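Local coordinates for putative methyl-accepting chemotaxis signal transduction protein (Campylobacter jejuni, PDB 6W3V) that probably senses amino acids such as phenylalanine through a periplasmic Cache-type sensor domain and relays their binding to the chemotaxis machinery, at residues I76-V81 with V159-E164. Sequence-based numbering, arbitrary orientation.
Sequences INALNV and VDIPSE. With PHE (phenylalanine), chain C.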
ATOM      1  N   ILE A  76       0.915  16.161  -2.096  1.00 12.06           N
ATOM      2  CA  ILE A  76       1.495  14.814  -1.848  1.00 13.89           C
ATOM      3  C   ILE A  76       2.082  14.198  -3.106  1.00 13.39           C
ATOM      4  O   ILE A  76       2.625  13.098  -3.055  1.00 16.01           O
ATOM      5  CB  ILE A  76       0.521  13.873  -1.159  1.00 16.72           C
ATOM      6  CG1 ILE A  76       1.199  12.795  -0.347  1.00 18.42           C
ATOM      7  CG2 ILE A  76      -0.511  13.323  -2.125  1.00 14.90           C
ATOM      8  CD1 ILE A  76       0.237  12.085   0.603  1.00 21.29           C
ATOM      9  N   ASN A  77       1.973  14.906  -4.232  1.00 13.33           N
ATOM     10  CA  ASN A  77       2.371  14.353  -5.534  1.00 14.33           C
ATOM     11  C   ASN A  77       1.646  13.029  -5.799  1.00 15.35           C
ATOM     12  O   ASN A  77       2.228  12.061  -6.254  1.00 16.40           O
ATOM     13  CB  ASN A  77       3.894  14.147  -5.613  1.00 14.33           C
ATOM     14  CG  ASN A  77       4.367  13.859  -7.037  1.00 17.12           C
ATOM     15  OD1 ASN A  77       3.768  14.332  -8.007  1.00 21.84           O
ATOM     16  ND2 ASN A  77       5.435  13.078  -7.167  1.00 26.77           N
ATOM     17  N   ALA A  78       0.328  13.023  -5.601  1.00 12.52           N
ATOM     18  CA  ALA A  78      -0.490  11.880  -5.988  1.00 14.28           C
ATOM     19  C   ALA A  78      -0.613  11.832  -7.513  1.00 13.46           C
ATOM     20  O   ALA A  78      -0.405  12.839  -8.206  1.00 15.01           O
ATOM     21  CB  ALA A  78      -1.858  11.932  -5.357  1.00 13.13           C
ATOM     22  N   LEU A  79      -0.953  10.667  -8.062  1.00 13.98           N
ATOM     23  CA  LEU A  79      -1.107  10.508  -9.496  1.00 14.03           C
ATOM     24  C   LEU A  79      -2.446  11.062  -9.936  1.00 13.98           C
ATOM     25  O   LEU A  79      -2.516  11.738 -10.939  1.00 16.22           O
ATOM     26  CB  LEU A  79      -0.973   9.031  -9.876  1.00 15.34           C
ATOM     27  CG  LEU A  79      -0.781   8.808 -11.366  1.00 19.27           C
ATOM     28  CD1 LEU A  79       0.590   9.368 -11.791  1.00 27.33           C
ATOM     29  CD2 LEU A  79      -0.926   7.342 -11.753  1.00 23.49           C
ATOM     30  N   ASN A  80      -3.494  10.719  -9.210  1.00 12.90           N
ATOM     31  CA  ASN A  80      -4.859  11.149  -9.520  1.00 13.81           C
ATOM     32  C   ASN A  80      -5.568  11.355  -8.205  1.00 14.05           C
ATOM     33  O   ASN A  80      -5.338  10.608  -7.264  1.00 13.24           O
ATOM     34  CB  ASN A  80      -5.642  10.075 -10.290  1.00 13.73           C
ATOM     35  CG  ASN A  80      -5.078   9.711 -11.651  1.00 16.13           C
ATOM     36  OD1 ASN A  80      -4.973  10.560 -12.553  1.00 17.23           O
ATOM     37  ND2 ASN A  80      -4.686   8.448 -11.794  1.00 17.23           N
ATOM     38  N   VAL A  81      -6.482  12.339  -8.160  1.00 11.92           N
ATOM     39  CA  VAL A  81      -7.383  12.535  -7.071  1.00 11.63           C
ATOM     40  C   VAL A  81      -8.742  12.855  -7.695  1.00 13.85           C
ATOM     41  O   VAL A  81      -8.811  13.668  -8.620  1.00 14.12           O
ATOM     42  CB  VAL A  81      -6.945  13.648  -6.109  1.00 11.20           C
ATOM     43  CG1 VAL A  81      -7.948  13.913  -5.030  1.00 14.14           C
ATOM     44  CG2 VAL A  81      -5.570  13.369  -5.519  1.00 11.96           C
ATOM     45  N   VAL A 159      -7.971   8.491  -4.198  1.00 11.65           N
ATOM     46  CA  VAL A 159      -6.626   9.028  -4.202  1.00 11.54           C
ATOM     47  C   VAL A 159      -5.683   7.911  -4.686  1.00 10.77           C
ATOM     48  O   VAL A 159      -5.678   6.814  -4.096  1.00 11.94           O
ATOM     49  CB  VAL A 159      -6.192   9.485  -2.805  1.00 11.12           C
ATOM     50  CG1 VAL A 159      -4.707   9.862  -2.822  1.00 13.16           C
ATOM     51  CG2 VAL A 159      -7.044  10.614  -2.299  1.00 11.45           C
ATOM     52  N   ASP A 160      -4.994   8.140  -5.798  1.00 12.07           N
ATOM     53  CA  ASP A 160      -4.074   7.140  -6.391  1.00 11.74           C
ATOM     54  C   ASP A 160      -2.643   7.532  -6.081  1.00 11.70           C
ATOM     55  O   ASP A 160      -2.181   8.601  -6.509  1.00 12.52           O
ATOM     56  CB  ASP A 160      -4.215   7.086  -7.910  1.00 12.85           C
ATOM     57  CG  ASP A 160      -5.574   6.572  -8.395  1.00 12.60           C
ATOM     58  OD1 ASP A 160      -6.354   6.018  -7.583  1.00 13.49           O
ATOM     59  OD2 ASP A 160      -5.785   6.703  -9.620  1.00 15.39           O
ATOM     60  N   ILE A 161      -1.951   6.634  -5.396  1.00 13.04           N
ATOM     61  CA  ILE A 161      -0.544   6.808  -5.099  1.00 14.01           C
ATOM     62  C   ILE A 161       0.235   5.736  -5.853  1.00 14.37           C
ATOM     63  O   ILE A 161      -0.160   4.574  -5.820  1.00 15.45           O
ATOM     64  CB  ILE A 161      -0.285   6.656  -3.599  1.00 13.81           C
ATOM     65  CG1 ILE A 161      -1.150   7.607  -2.752  1.00 13.30           C
ATOM     66  CG2 ILE A 161       1.197   6.859  -3.284  1.00 14.88           C
ATOM     67  CD1 ILE A 161      -0.921   9.070  -3.000  1.00 16.64           C
ATOM     68  N   PRO A 162       1.286   6.107  -6.602  1.00 15.88           N
ATOM     69  CA  PRO A 162       2.033   5.069  -7.318  1.00 18.32           C
ATOM     70  C   PRO A 162       2.562   4.004  -6.372  1.00 16.32           C
ATOM     71  O   PRO A 162       3.108   4.314  -5.314  1.00 16.20           O
ATOM     72  CB  PRO A 162       3.170   5.849  -7.952  1.00 20.75           C
ATOM     73  CG  PRO A 162       2.620   7.241  -8.113  1.00 24.54           C
ATOM     74  CD  PRO A 162       1.771   7.456  -6.914  1.00 20.49           C
ATOM     75  N   SER A 163       2.343   2.739  -6.711  1.00 16.51           N
ATOM     76  CA  SER A 163       2.846   1.650  -5.898  1.00 17.74           C
ATOM     77  C   SER A 163       4.363   1.673  -5.862  1.00 16.13           C
ATOM     78  O   SER A 163       4.960   1.243  -4.848  1.00 16.92           O
ATOM     79  CB  SER A 163       2.308   0.290  -6.357  1.00 23.06           C
ATOM     80  OG  SER A 163       2.549   0.129  -7.726  1.00 27.48           O
ATOM     81  N   GLU A 164       4.996   2.230  -6.891  1.00 17.04           N
ATOM     82  CA  GLU A 164       6.466   2.401  -6.894  1.00 17.16           C
ATOM     83  C   GLU A 164       6.910   3.180  -5.658  1.00 16.99           C
ATOM     84  O   GLU A 164       8.025   2.973  -5.171  1.00 17.80           O
ATOM     85  CB  GLU A 164       6.955   3.135  -8.163  1.00 24.28           C
ATOM     86  CG  GLU A 164       8.469   3.207  -8.310  1.00 29.78           C
ATOM     87  CD  GLU A 164       8.907   3.706  -9.671  1.00 44.07           C
ATOM     88  OE1 GLU A 164       8.024   4.052 -10.472  1.00 50.40           O
ATOM     89  OE2 GLU A 164      10.130   3.721  -9.963  1.00 58.71           O
TER
HETATM   90  N   PHE C 301      -7.056   4.655 -10.831  1.00 16.30           N
HETATM   91  CA  PHE C 301      -8.492   4.841 -11.144  1.00 16.14           C
HETATM   92  C   PHE C 301      -8.979   3.612 -11.896  1.00 17.09           C
HETATM   93  O   PHE C 301      -8.224   3.105 -12.744  1.00 19.06           O
HETATM   94  CB  PHE C 301      -8.647   6.077 -12.043  1.00 17.47           C
HETATM   95  CG  PHE C 301     -10.044   6.403 -12.395  1.00 20.67           C
HETATM   96  CD1 PHE C 301     -10.634   5.763 -13.441  1.00 24.80           C
HETATM   97  CD2 PHE C 301     -10.726   7.370 -11.719  1.00 21.20           C
HETATM   98  CE1 PHE C 301     -11.909   6.095 -13.837  1.00 28.86           C
HETATM   99  CE2 PHE C 301     -12.008   7.656 -12.076  1.00 23.51           C
HETATM  100  CZ  PHE C 301     -12.631   6.941 -13.067  1.00 26.79           C
HETATM  101  OXT PHE C 301     -10.121   3.167 -11.662  1.00 20.69           O
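The side chains of Asp160 and Asn80 cross at a slant on the ligand-facing side of the sheet, where Asn80 ND2 gives a hydrogen bond of 3.0 Å to Asp160 OD2. The carboxylate oxygen accepts it with its anti lone pair, and lies close to the amide plane of Asn80 although the two flat groups stand 84° apart. That same OD2 takes a 2.7 Å hydrogen bond from the amino N of the bound phenylalanine; the negative charge probably favours a protonated amine. Both side chains leave their strands on this face, and with CG set beside the backbone N, opposite the carbonyl carbon (chi1 -62° in Asn80), amide and carboxylate come within bonding distance. The pair belongs to adjacent antiparallel strands, 80-84 and 152-162, in the central sheet of a PDC sensor (Cache) domain. Asp160 N bonds Asn80 O almost straight (175°), and Leu79 N reaches Asp160 O at 2.9 Å. Ala78 CB packs on Ile161 CD1 at 3.8 Å, while Val81 CG1 approaches Val159 CG2 on the face turned to helix 4-48. In the second shell, Tyr82 OH and Thr142 OG1 hydrogen-bond Asp160 OD1, which should help fix the carboxylate's rotation, and Asp133, itself a ligand contact, takes a second bond from Asn80 ND2.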